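Local coordinates for xylanase and alpha-amylase inhibitor protein (PDB 3MU7) that inhibits xylanases and alpha-amylases, using a TIM-barrel fold of the glycosyl hydrolase family 18 type, at residues Leu71-Gly76 and Gly120-Ile125; Ala6-Gln11 and Tyr29-Phe34; Leu152-Gln157 and Asp175-Gln180; Asp88-Ala93 and Ala137-Ser142. One frame throughout, in Å; residues are numbered along the deposited sequence.

In the fold
From the N terminus, interaction 2 comes first, closing the short beta-alpha-beta unit in which helix 18-23 joins strands 5-9 and 29-37. Strand 69-76 follows beside strand 29-37, and interaction 1 pairs it with strand 120-125 after a crossover through helix 86-101. Interaction 4 crosses interaction 1, because its segments alternate with those of 1 along the chain; it sets helix 86-101 against helix 133-144 on the outside. Interaction 3 then closes the unit of strand 151-154, helix 166-170 and strand 176-180. Interactions 1, 2 and 3 thus belong to the parallel strands of one curled sheet, the TIM barrel, and meet inside it around Asp122, Tyr8 and Trp178.

Interaction 1 (Leu71-Gly76 and Gly120-Ile125); sequences LLSIGG and GIDFHI
Asp122 OD2 accepts the hydroxyl of Ser73, with Ser73 OG 2.7 Å from Asp122 OD2 on the anti side and 17° out of the carboxylate plane; the same oxygen also bonds Tyr8 OH. Its twin, OD1, is bonded by Thr153 and Trp178, and these four partners together fix the rotation of the carboxylate within the barrel. Ser73 reaches in because its OG lies opposite the backbone N (chi1 -172°), and it is small enough to fit beside His124, whose CB is 3.2 Å from Ser73 OG. His124 ND1 bonds Tyr8 OH. A parallel ladder holds the backbones: Ile74 N meets Asp122 O at 2.8 Å, and Gly76 N meets His124 O at 2.9 Å. Between these bonds, Gly75 has positive phi, and a side chain on it would run into the carbonyl O of His124. On the other face, Ile74 CD1 sits 4.1 Å from the centroid of the Phe123 ring, a CH-pi contact over its centre, under helices 86-101 and 133-144. Asp122 and His124 occupy the middle two signature positions of the family 18 DxxDxDxE motif, and Glu126 follows the strand; His124 stands where active chitinases have aspartate, consistent with an inhibitor rather than a working chitinase.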
loop_
_atom_site.group_PDB
_atom_site.type_symbol
_atom_site.label_atom_id
_atom_site.label_comp_id
_atom_site.label_asym_id
_atom_site.label_seq_id
_atom_site.Cartn_x
_atom_site.Cartn_y
_atom_site.Cartn_z
ATOM N N LEU A 71 5.924 1.523 5.058
ATOM C CA LEU A 71 4.922 0.555 5.517
ATOM C C LEU A 71 5.302 -0.831 5.055
ATOM O O LEU A 71 6.025 -0.988 4.067
ATOM C CB LEU A 71 3.542 0.892 4.953
ATOM C CG LEU A 71 3.045 2.332 5.049
ATOM C CD1 LEU A 71 1.690 2.470 4.362
ATOM C CD2 LEU A 71 2.967 2.806 6.470
ATOM N N LEU A 72 4.823 -1.839 5.778
ATOM C CA LEU A 72 4.870 -3.212 5.305
ATOM C C LEU A 72 3.486 -3.605 4.833
ATOM O O LEU A 72 2.487 -3.417 5.543
ATOM C CB LEU A 72 5.299 -4.181 6.410
ATOM C CG LEU A 72 5.259 -5.680 6.075
ATOM C CD1 LEU A 72 6.258 -6.041 4.974
ATOM C CD2 LEU A 72 5.493 -6.520 7.321
ATOM N N SER A 73 3.429 -4.155 3.630
ATOM C CA SER A 73 2.177 -4.633 3.074
ATOM C C SER A 73 1.999 -6.130 3.304
ATOM O O SER A 73 2.896 -6.932 3.001
ATOM C CB SER A 73 2.117 -4.313 1.588
ATOM O OG SER A 73 0.835 -4.596 1.056
ATOM N N ILE A 74 0.834 -6.489 3.837
ATOM C CA ILE A 74 0.454 -7.885 4.023
ATOM C C ILE A 74 -0.439 -8.337 2.875
ATOM O O ILE A 74 -1.259 -7.559 2.350
ATOM C CB ILE A 74 -0.209 -8.144 5.404
ATOM C CG1 ILE A 74 -1.511 -7.347 5.561
ATOM C CG2 ILE A 74 0.785 -7.828 6.530
ATOM C CD1 ILE A 74 -2.307 -7.725 6.798
ATOM N N GLY A 75 -0.231 -9.566 2.446
ATOM C CA GLY A 75 -1.007 -10.223 1.383
ATOM C C GLY A 75 -0.262 -10.070 0.062
ATOM O O GLY A 75 0.770 -10.589 -0.078
ATOM N N GLY A 76 -0.800 -9.303 -0.851
ATOM C CA GLY A 76 -0.224 -9.072 -2.152
ATOM C C GLY A 76 -1.073 -9.673 -3.281
ATOM O O GLY A 76 -2.082 -10.282 -3.024
ATOM N N GLY A 120 3.799 1.710 9.657
ATOM C CA GLY A 120 2.463 1.147 9.575
ATOM C C GLY A 120 2.377 -0.099 8.734
ATOM O O GLY A 120 3.388 -0.609 8.226
ATOM N N ILE A 121 1.138 -0.571 8.595
ATOM C CA ILE A 121 0.809 -1.803 7.891
ATOM C C ILE A 121 -0.225 -1.518 6.819
ATOM O O ILE A 121 -1.234 -0.857 7.080
ATOM C CB ILE A 121 0.240 -2.880 8.867
ATOM C CG1 ILE A 121 1.206 -3.178 10.029
ATOM C CG2 ILE A 121 -0.176 -4.148 8.109
ATOM C CD1 ILE A 121 2.553 -3.744 9.613
ATOM N N ASP A 122 0.036 -2.045 5.629
ATOM C CA ASP A 122 -0.851 -1.913 4.481
ATOM C C ASP A 122 -1.549 -3.244 4.206
ATOM O O ASP A 122 -0.895 -4.276 4.056
ATOM C CB ASP A 122 -0.019 -1.487 3.271
ATOM C CG ASP A 122 -0.815 -1.427 1.993
ATOM O OD1 ASP A 122 -1.746 -0.598 1.909
ATOM O OD2 ASP A 122 -0.487 -2.189 1.060
ATOM N N PHE A 123 -2.878 -3.216 4.147
ATOM C CA PHE A 123 -3.690 -4.414 3.882
ATOM C C PHE A 123 -3.903 -4.532 2.373
ATOM O O PHE A 123 -4.811 -3.899 1.811
ATOM C CB PHE A 123 -5.066 -4.298 4.550
ATOM C CG PHE A 123 -5.096 -4.584 6.035
ATOM C CD1 PHE A 123 -6.105 -5.387 6.558
ATOM C CD2 PHE A 123 -4.158 -4.034 6.912
ATOM C CE1 PHE A 123 -6.191 -5.637 7.933
ATOM C CE2 PHE A 123 -4.236 -4.288 8.287
ATOM C CZ PHE A 123 -5.255 -5.092 8.794
ATOM N N HIS A 124 -3.085 -5.335 1.707
ATOM C CA HIS A 124 -3.234 -5.575 0.261
ATOM C C HIS A 124 -3.840 -6.973 0.074
ATOM O O HIS A 124 -3.251 -7.869 -0.540
ATOM C CB HIS A 124 -1.874 -5.432 -0.438
ATOM C CG HIS A 124 -1.941 -5.329 -1.936
ATOM N ND1 HIS A 124 -1.551 -4.192 -2.609
ATOM C CD2 HIS A 124 -2.324 -6.217 -2.887
ATOM C CE1 HIS A 124 -1.694 -4.382 -3.910
ATOM N NE2 HIS A 124 -2.159 -5.601 -4.105
ATOM N N ILE A 125 -5.039 -7.146 0.620
ATOM C CA ILE A 125 -5.714 -8.441 0.641
ATOM C C ILE A 125 -6.503 -8.610 -0.643
ATOM O O ILE A 125 -7.500 -7.917 -0.866
ATOM C CB ILE A 125 -6.622 -8.581 1.885
ATOM C CG1 ILE A 125 -5.841 -8.291 3.181
ATOM C CG2 ILE A 125 -7.303 -9.949 1.908
ATOM C CD1 ILE A 125 -4.529 -9.074 3.350
#

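Interaction 2 (Ala6-Gln11 and Tyr29-Phe34); sequences AVYWGQ and YVIIGF
The Tyr8 ring has Ile31 over one face: Ile31 CD1 lies 4.0 Å from the centroid of the Tyr8 ring, 15° off its normal, a CH-pi contact. Ile31 suits this place because its two branches diverge, CG1 standing opposite the carbonyl carbon (chi1 -48°) and CG2 opposite the backbone N, and both reach the ring; Ile31 CG2 is 3.5 Å from Tyr8 CE2. Phe34 approaches the ring obliquely, its CE1 3.8 Å from Tyr8 CE2 and its plane inclined 32° to that of Tyr8, while His124 meets Phe34 edge-to-face. On the other side of the sheet Trp9 CB packs 3.6 Å from Val30 CG1; its indole stacks on His51, and NE1 bonds Arg16 O. The parallel backbones are laced by bonds such as Trp9 N to Ile31 O (2.8 Å) and Gly33 N to Trp9 O (2.9 Å). Past the strand, Gln11 NE2 makes a weak bond back to Trp9 O and donates a hydrogen bond to a water 3.0 Å from it. That water donates to Gly33 O at 2.9 Å. A side chain on Gly10 would strike Gly33 O; one on Gly33 would meet Gln11 NE2 and the Phe34 ring. The Gly33-Phe34 peptide is cis, as in family 18 chitinases. The Tyr8 phenol, its hydroxyl engaged by strand 120-125, is probably held where family 18 enzymes have an active-site tyrosine.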
loop_
_atom_site.group_PDB
_atom_site.type_symbol
_atom_site.label_atom_id
_atom_site.label_comp_id
_atom_site.label_asym_id
_atom_site.label_seq_id
_atom_site.Cartn_x
_atom_site.Cartn_y
_atom_site.Cartn_z
ATOM N N ALA A 6 2.232 7.653 -2.986
ATOM C CA ALA A 6 2.612 6.398 -2.351
ATOM C C ALA A 6 3.101 5.454 -3.444
ATOM O O ALA A 6 2.542 5.423 -4.538
ATOM C CB ALA A 6 1.432 5.792 -1.627
ATOM N N VAL A 7 4.134 4.674 -3.165
ATOM C CA VAL A 7 4.630 3.736 -4.160
ATOM C C VAL A 7 4.937 2.391 -3.516
ATOM O O VAL A 7 5.458 2.338 -2.396
ATOM C CB VAL A 7 5.871 4.318 -4.913
ATOM C CG1 VAL A 7 7.094 4.414 -4.011
ATOM C CG2 VAL A 7 6.181 3.514 -6.174
ATOM N N TYR A 8 4.609 1.312 -4.216
ATOM C CA TYR A 8 5.025 -0.014 -3.787
ATOM C C TYR A 8 6.467 -0.273 -4.187
ATOM O O TYR A 8 6.890 0.061 -5.298
ATOM C CB TYR A 8 4.116 -1.083 -4.371
ATOM C CG TYR A 8 2.828 -1.260 -3.600
ATOM C CD1 TYR A 8 1.681 -0.542 -3.941
ATOM C CD2 TYR A 8 2.760 -2.134 -2.518
ATOM C CE1 TYR A 8 0.494 -0.708 -3.233
ATOM C CE2 TYR A 8 1.575 -2.312 -1.805
ATOM C CZ TYR A 8 0.451 -1.587 -2.168
ATOM O OH TYR A 8 -0.739 -1.742 -1.493
ATOM N N TRP A 9 7.198 -0.892 -3.269
ATOM C CA TRP A 9 8.593 -1.268 -3.466
ATOM C C TRP A 9 8.734 -2.738 -3.080
ATOM O O TRP A 9 7.981 -3.234 -2.234
ATOM C CB TRP A 9 9.508 -0.387 -2.601
ATOM C CG TRP A 9 10.961 -0.651 -2.837
ATOM C CD1 TRP A 9 11.766 -0.014 -3.731
ATOM C CD2 TRP A 9 11.772 -1.647 -2.199
ATOM N NE1 TRP A 9 13.037 -0.544 -3.684
ATOM C CE2 TRP A 9 13.064 -1.551 -2.760
ATOM C CE3 TRP A 9 11.540 -2.599 -1.198
ATOM C CZ2 TRP A 9 14.116 -2.383 -2.369
ATOM C CZ3 TRP A 9 12.589 -3.429 -0.810
ATOM C CH2 TRP A 9 13.862 -3.307 -1.393
ATOM N N GLY A 10 9.677 -3.442 -3.706
ATOM C CA GLY A 10 9.989 -4.812 -3.314
ATOM C C GLY A 10 9.650 -5.860 -4.352
ATOM O O GLY A 10 9.804 -7.052 -4.092
ATOM N N GLN A 11 9.202 -5.408 -5.524
ATOM C CA GLN A 11 8.654 -6.271 -6.573
ATOM C C GLN A 11 9.667 -6.851 -7.555
ATOM O O GLN A 11 9.292 -7.666 -8.391
ATOM C CB GLN A 11 7.546 -5.529 -7.341
ATOM C CG GLN A 11 6.275 -5.285 -6.523
ATOM C CD GLN A 11 6.478 -4.299 -5.372
ATOM O OE1 GLN A 11 6.899 -3.159 -5.582
ATOM N NE2 GLN A 11 6.156 -4.728 -4.158
ATOM N N TYR A 29 5.084 8.038 0.812
ATOM C CA TYR A 29 5.000 6.702 1.400
ATOM C C TYR A 29 5.699 5.739 0.471
ATOM O O TYR A 29 5.495 5.791 -0.750
ATOM C CB TYR A 29 3.563 6.199 1.471
ATOM C CG TYR A 29 2.621 6.869 2.425
ATOM C CD1 TYR A 29 2.449 6.374 3.718
ATOM C CD2 TYR A 29 1.836 7.945 2.021
ATOM C CE1 TYR A 29 1.547 6.959 4.604
ATOM C CE2 TYR A 29 0.930 8.542 2.902
ATOM C CZ TYR A 29 0.794 8.041 4.186
ATOM O OH TYR A 29 -0.095 8.629 5.058
ATOM N N VAL A 30 6.476 4.832 1.056
ATOM C CA VAL A 30 6.999 3.673 0.338
ATOM C C VAL A 30 6.479 2.437 1.053
ATOM O O VAL A 30 6.605 2.313 2.274
ATOM C CB VAL A 30 8.538 3.678 0.233
ATOM C CG1 VAL A 30 9.018 2.413 -0.447
ATOM C CG2 VAL A 30 9.006 4.872 -0.568
ATOM N N ILE A 31 5.850 1.556 0.281
ATOM C CA ILE A 31 5.171 0.405 0.830
ATOM C C ILE A 31 5.935 -0.843 0.410
ATOM O O ILE A 31 5.953 -1.218 -0.769
ATOM C CB ILE A 31 3.714 0.309 0.324
ATOM C CG1 ILE A 31 2.980 1.654 0.458
ATOM C CG2 ILE A 31 2.994 -0.816 1.051
ATOM C CD1 ILE A 31 1.723 1.748 -0.409
ATOM N N ILE A 32 6.590 -1.474 1.378
ATOM C CA ILE A 32 7.343 -2.695 1.110
ATOM C C ILE A 32 6.379 -3.872 0.975
ATOM O O ILE A 32 5.636 -4.173 1.919
ATOM C CB ILE A 32 8.355 -2.989 2.239
ATOM C CG1 ILE A 32 9.362 -1.845 2.407
ATOM C CG2 ILE A 32 9.073 -4.317 1.966
ATOM C CD1 ILE A 32 10.120 -1.904 3.714
ATOM N N GLY A 33 6.374 -4.522 -0.188
ATOM C CA GLY A 33 5.525 -5.696 -0.389
ATOM C C GLY A 33 6.372 -6.924 -0.660
ATOM O O GLY A 33 7.343 -6.825 -1.405
ATOM N N PHE A 34 6.052 -8.090 -0.088
ATOM C CA PHE A 34 4.861 -8.372 0.728
ATOM C C PHE A 34 5.164 -9.434 1.766
ATOM O O PHE A 34 6.000 -10.327 1.541
ATOM C CB PHE A 34 3.723 -8.932 -0.144
ATOM C CG PHE A 34 3.190 -7.945 -1.126
ATOM C CD1 PHE A 34 2.221 -7.026 -0.746
ATOM C CD2 PHE A 34 3.694 -7.901 -2.421
ATOM C CE1 PHE A 34 1.752 -6.079 -1.646
ATOM C CE2 PHE A 34 3.242 -6.955 -3.324
ATOM C CZ PHE A 34 2.271 -6.040 -2.938
HETATM O O HOH W 1 6.698 -7.630 -4.062
#

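Interaction 3 (Leu152-Gln157 and Asp175-Gln180); sequences LTAAPQ and DAIWVQ
A nearly eclipsed chi1 of 9° swings the Trp178 indole back over the neighbouring strand, while chi1 of 63° sets Thr153 OG1 between its own backbone N and carbonyl carbon, facing the ring. This brings Thr153 OG1 to 3.4 Å from Trp178 CZ2, obliquely, with OG1 and NE1 both turned to Asp122. Ala155, small enough for the spot, touches the indole edge in its plane, with Ala155 CB 3.8 Å from Trp178 CD1. At the start of the pair, Asp175 OD2 accepts Leu152 N at 2.8 Å through its anti lone pair and forms a salt bridge with Arg144. Trp178 N bonds Ala154 O at 2.9 Å. Pro156 has no N-H to offer Trp178 O, which is buried without an N-H or O-H partner and meets C-H groups, Ala155 CA at 3.3 Å and Pro156 CD. Gln180 resumes the pairing: its backbone N bonds Pro156 O at 2.9 Å, and Gln180 NE2 bonds Ala155 O at 2.9 Å from 44° above the carbonyl plane, besides bonding Glu126. These parallel strands are joined through helix 166-170 and lie in the barrel between strands 120-125 and 213-218, with Trp204 of helix 195-207 packed on Pro156, Ile177 and Val179.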
loop_
_atom_site.group_PDB
_atom_site.type_symbol
_atom_site.label_atom_id
_atom_site.label_comp_id
_atom_site.label_asym_id
_atom_site.label_seq_id
_atom_site.Cartn_x
_atom_site.Cartn_y
_atom_site.Cartn_z
ATOM N N LEU A 152 -2.545 2.484 9.540
ATOM C CA LEU A 152 -3.147 1.339 8.876
ATOM C C LEU A 152 -3.703 1.807 7.550
ATOM O O LEU A 152 -4.452 2.788 7.489
ATOM C CB LEU A 152 -4.253 0.722 9.736
ATOM C CG LEU A 152 -3.775 0.051 11.032
ATOM C CD1 LEU A 152 -4.950 -0.297 11.943
ATOM C CD2 LEU A 152 -2.917 -1.169 10.740
ATOM N N THR A 153 -3.322 1.121 6.476
ATOM C CA THR A 153 -3.799 1.483 5.144
ATOM C C THR A 153 -4.345 0.256 4.442
ATOM O O THR A 153 -4.117 -0.867 4.889
ATOM C CB THR A 153 -2.682 2.128 4.295
ATOM O OG1 THR A 153 -1.634 1.181 4.083
ATOM C CG2 THR A 153 -2.094 3.352 4.985
ATOM N N ALA A 154 -5.090 0.467 3.357
ATOM C CA ALA A 154 -5.643 -0.642 2.581
ATOM C C ALA A 154 -5.549 -0.366 1.088
ATOM O O ALA A 154 -5.561 0.794 0.653
ATOM C CB ALA A 154 -7.089 -0.923 2.980
ATOM N N ALA A 155 -5.487 -1.447 0.309
ATOM C CA ALA A 155 -5.347 -1.380 -1.141
ATOM C C ALA A 155 -6.453 -2.194 -1.817
ATOM O O ALA A 155 -6.187 -3.244 -2.409
ATOM C CB ALA A 155 -3.979 -1.892 -1.566
ATOM N N PRO A 156 -7.709 -1.723 -1.727
ATOM C CA PRO A 156 -8.800 -2.454 -2.363
ATOM C C PRO A 156 -8.735 -2.373 -3.889
ATOM O O PRO A 156 -8.078 -1.488 -4.461
ATOM C CB PRO A 156 -10.039 -1.714 -1.855
ATOM C CG PRO A 156 -9.559 -0.306 -1.660
ATOM C CD PRO A 156 -8.180 -0.475 -1.091
ATOM N N GLN A 157 -9.432 -3.299 -4.536
ATOM C CA GLN A 157 -9.731 -3.180 -5.954
ATOM C C GLN A 157 -10.791 -2.092 -6.157
ATOM O O GLN A 157 -11.344 -1.566 -5.183
ATOM C CB GLN A 157 -10.175 -4.530 -6.505
ATOM C CG GLN A 157 -9.052 -5.539 -6.574
ATOM C CD GLN A 157 -9.527 -6.860 -7.129
ATOM O OE1 GLN A 157 -9.496 -7.084 -8.341
ATOM N NE2 GLN A 157 -9.961 -7.752 -6.243
ATOM N N ASP A 175 -6.325 4.768 8.031
ATOM C CA ASP A 175 -5.882 6.147 7.900
ATOM C C ASP A 175 -5.913 6.620 6.459
ATOM O O ASP A 175 -6.149 7.799 6.189
ATOM C CB ASP A 175 -4.470 6.279 8.453
ATOM C CG ASP A 175 -4.409 5.948 9.918
ATOM O OD1 ASP A 175 -4.912 6.756 10.726
ATOM O OD2 ASP A 175 -3.901 4.870 10.268
ATOM N N ALA A 176 -5.655 5.695 5.535
ATOM C CA ALA A 176 -5.662 5.992 4.114
ATOM C C ALA A 176 -5.955 4.725 3.356
ATOM O O ALA A 176 -5.665 3.620 3.818
ATOM C CB ALA A 176 -4.328 6.565 3.665
ATOM N N ILE A 177 -6.550 4.889 2.188
ATOM C CA ILE A 177 -6.682 3.782 1.261
ATOM C C ILE A 177 -6.188 4.233 -0.100
ATOM O O ILE A 177 -6.312 5.406 -0.456
ATOM C CB ILE A 177 -8.121 3.241 1.186
ATOM C CG1 ILE A 177 -9.036 4.186 0.417
ATOM C CG2 ILE A 177 -8.646 2.879 2.583
ATOM C CD1 ILE A 177 -10.409 3.631 0.198
ATOM N N TRP A 178 -5.576 3.317 -0.837
ATOM C CA TRP A 178 -5.232 3.550 -2.242
ATOM C C TRP A 178 -6.004 2.531 -3.044
ATOM O O TRP A 178 -5.802 1.315 -2.911
ATOM C CB TRP A 178 -3.724 3.454 -2.532
ATOM C CG TRP A 178 -2.916 2.939 -1.389
ATOM C CD1 TRP A 178 -2.737 1.631 -1.034
ATOM C CD2 TRP A 178 -2.191 3.722 -0.432
ATOM N NE1 TRP A 178 -1.947 1.556 0.093
ATOM C CE2 TRP A 178 -1.598 2.823 0.480
ATOM C CE3 TRP A 178 -1.984 5.098 -0.256
ATOM C CZ2 TRP A 178 -0.807 3.257 1.551
ATOM C CZ3 TRP A 178 -1.207 5.526 0.815
ATOM C CH2 TRP A 178 -0.626 4.609 1.702
ATOM N N VAL A 179 -6.922 3.033 -3.857
ATOM C CA VAL A 179 -7.773 2.180 -4.667
ATOM C C VAL A 179 -7.030 1.804 -5.945
ATOM O O VAL A 179 -6.471 2.677 -6.620
ATOM C CB VAL A 179 -9.095 2.903 -5.003
ATOM C CG1 VAL A 179 -9.998 2.020 -5.834
ATOM C CG2 VAL A 179 -9.813 3.348 -3.725
ATOM N N GLN A 180 -7.037 0.518 -6.285
ATOM C CA GLN A 180 -6.370 0.051 -7.493
ATOM C C GLN A 180 -7.237 0.309 -8.714
ATOM O O GLN A 180 -8.105 -0.502 -9.050
ATOM C CB GLN A 180 -6.055 -1.434 -7.394
ATOM C CG GLN A 180 -5.184 -1.829 -6.224
ATOM C CD GLN A 180 -4.984 -3.321 -6.193
ATOM O OE1 GLN A 180 -4.465 -3.906 -7.149
ATOM N NE2 GLN A 180 -5.401 -3.958 -5.112
#

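Interaction 4 (Asp88-Ala93 and Ala137-Ser142); sequences DANDLA and ANILSS
Ala89 gives the Ile139 methyl its first, distant touch, its carbonyl carbon C lying 4.4 Å from Ile139 CD1. Next comes Asn90, whose backbone does the touching: Asn90 CA is 3.8 Å from Ile139 CD1. Ile139 can reach this far because CG1 stands opposite its carbonyl carbon (chi1 -58°) and the chain runs on extended to CD1, which lies alongside the turn of helix at Asn90. The CB of Asn90 leaves away from the partner helix, but the amide bends back until Asn90 OD1 is 4.3 Å from Ile139 CD1; a polar residue suits this partly exposed site. Helices 86-101 and 133-144 are successive outer helices of the TIM barrel; the axes of the two six-residue segments approach to 9.1 Å and cross at -34°, consistent with the twist of the barrel sheet they cover. Leu92 packs on Leu136. Ala93 comes closest: its CB points toward the partner helix and sits a tight 3.5 Å from Ile139 CG2, the branch opposite the Ile139 backbone N. A single methyl allows this close approach. The remaining neighbour of Ala93 is Leu140, whose CD2 is 4.2 Å from Ala93 CB and 3.8 Å from Ala93 O, while Leu140 CD1 turns inward to the Phe123 ring of the barrel wall.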
loop_
_atom_site.group_PDB
_atom_site.type_symbol
_atom_site.label_atom_id
_atom_site.label_comp_id
_atom_site.label_asym_id
_atom_site.label_seq_id
_atom_site.Cartn_x
_atom_site.Cartn_y
_atom_site.Cartn_z
ATOM N N ASP A 88 -5.611 -17.008 14.039
ATOM C CA ASP A 88 -4.771 -16.491 12.948
ATOM C C ASP A 88 -4.642 -14.967 13.015
ATOM O O ASP A 88 -3.545 -14.425 12.841
ATOM C CB ASP A 88 -5.328 -16.884 11.573
ATOM C CG ASP A 88 -5.060 -18.338 11.202
ATOM O OD1 ASP A 88 -4.306 -19.040 11.902
ATOM O OD2 ASP A 88 -5.615 -18.775 10.175
ATOM N N ALA A 89 -5.759 -14.282 13.265
ATOM C CA ALA A 89 -5.764 -12.826 13.345
ATOM C C ALA A 89 -4.934 -12.326 14.523
ATOM O O ALA A 89 -4.118 -11.417 14.368
ATOM C CB ALA A 89 -7.188 -12.294 13.418
ATOM N N ASN A 90 -5.141 -12.919 15.700
ATOM C CA ASN A 90 -4.349 -12.607 16.892
ATOM C C ASN A 90 -2.861 -12.802 16.609
ATOM O O ASN A 90 -2.037 -11.936 16.882
ATOM C CB ASN A 90 -4.805 -13.530 18.039
ATOM C CG ASN A 90 -4.128 -13.239 19.397
ATOM O OD1 ASN A 90 -3.863 -12.078 19.767
ATOM N ND2 ASN A 90 -3.983 -14.301 20.206
ATOM N N ASP A 91 -2.530 -13.959 16.044
ATOM C CA ASP A 91 -1.147 -14.322 15.780
ATOM C C ASP A 91 -0.471 -13.336 14.845
ATOM O O ASP A 91 0.647 -12.889 15.097
ATOM C CB ASP A 91 -1.066 -15.726 15.180
ATOM C CG ASP A 91 -1.494 -16.804 16.149
ATOM O OD1 ASP A 91 -1.594 -16.523 17.360
ATOM O OD2 ASP A 91 -1.740 -17.931 15.677
ATOM N N LEU A 92 -1.148 -13.003 13.754
ATOM C CA LEU A 92 -0.572 -12.065 12.814
ATOM C C LEU A 92 -0.438 -10.669 13.424
ATOM O O LEU A 92 0.584 -10.014 13.240
ATOM C CB LEU A 92 -1.368 -12.029 11.508
ATOM C CG LEU A 92 -0.773 -11.169 10.382
ATOM C CD1 LEU A 92 0.661 -11.590 10.041
ATOM C CD2 LEU A 92 -1.651 -11.229 9.139
ATOM N N ALA A 93 -1.451 -10.221 14.172
ATOM C CA ALA A 93 -1.383 -8.913 14.820
ATOM C C ALA A 93 -0.183 -8.804 15.757
ATOM O O ALA A 93 0.570 -7.836 15.706
ATOM C CB ALA A 93 -2.667 -8.607 15.567
ATOM N N ALA A 137 -7.520 -6.058 12.017
ATOM C CA ALA A 137 -7.518 -4.602 12.089
ATOM C C ALA A 137 -7.871 -4.114 13.493
ATOM O O ALA A 137 -7.260 -3.172 13.983
ATOM C CB ALA A 137 -8.458 -4.005 11.056
ATOM N N ASN A 138 -8.844 -4.756 14.139
ATOM C CA ASN A 138 -9.225 -4.373 15.501
ATOM C C ASN A 138 -8.066 -4.488 16.479
ATOM O O ASN A 138 -7.856 -3.612 17.312
ATOM C CB ASN A 138 -10.397 -5.215 16.011
ATOM C CG ASN A 138 -11.715 -4.847 15.386
ATOM O OD1 ASN A 138 -11.872 -3.800 14.770
ATOM N ND2 ASN A 138 -12.685 -5.715 15.567
ATOM N N ILE A 139 -7.320 -5.579 16.381
ATOM C CA ILE A 139 -6.213 -5.796 17.299
ATOM C C ILE A 139 -5.055 -4.835 17.005
ATOM O O ILE A 139 -4.509 -4.223 17.920
ATOM C CB ILE A 139 -5.755 -7.271 17.330
ATOM C CG1 ILE A 139 -6.927 -8.184 17.720
ATOM C CG2 ILE A 139 -4.590 -7.444 18.302
ATOM C CD1 ILE A 139 -6.637 -9.666 17.590
ATOM N N LEU A 140 -4.708 -4.670 15.732
ATOM C CA LEU A 140 -3.689 -3.689 15.375
ATOM C C LEU A 140 -4.098 -2.275 15.793
ATOM O O LEU A 140 -3.281 -1.520 16.317
ATOM C CB LEU A 140 -3.380 -3.732 13.884
ATOM C CG LEU A 140 -2.623 -4.964 13.391
ATOM C CD1 LEU A 140 -2.611 -4.982 11.880
ATOM C CD2 LEU A 140 -1.200 -5.007 13.929
ATOM N N SER A 141 -5.365 -1.931 15.578
ATOM C CA SER A 141 -5.868 -0.617 15.965
ATOM C C SER A 141 -5.804 -0.419 17.480
ATOM O O SER A 141 -5.471 0.665 17.949
ATOM C CB SER A 141 -7.279 -0.410 15.418
ATOM O OG SER A 141 -7.771 0.874 15.752
ATOM N N SER A 142 -6.099 -1.474 18.236
ATOM C CA SER A 142 -5.920 -1.457 19.689
ATOM C C SER A 142 -4.472 -1.125 20.055
ATOM O O SER A 142 -4.219 -0.317 20.949
ATOM C CB SER A 142 -6.326 -2.801 20.296
ATOM O OG SER A 142 -6.142 -2.801 21.705
#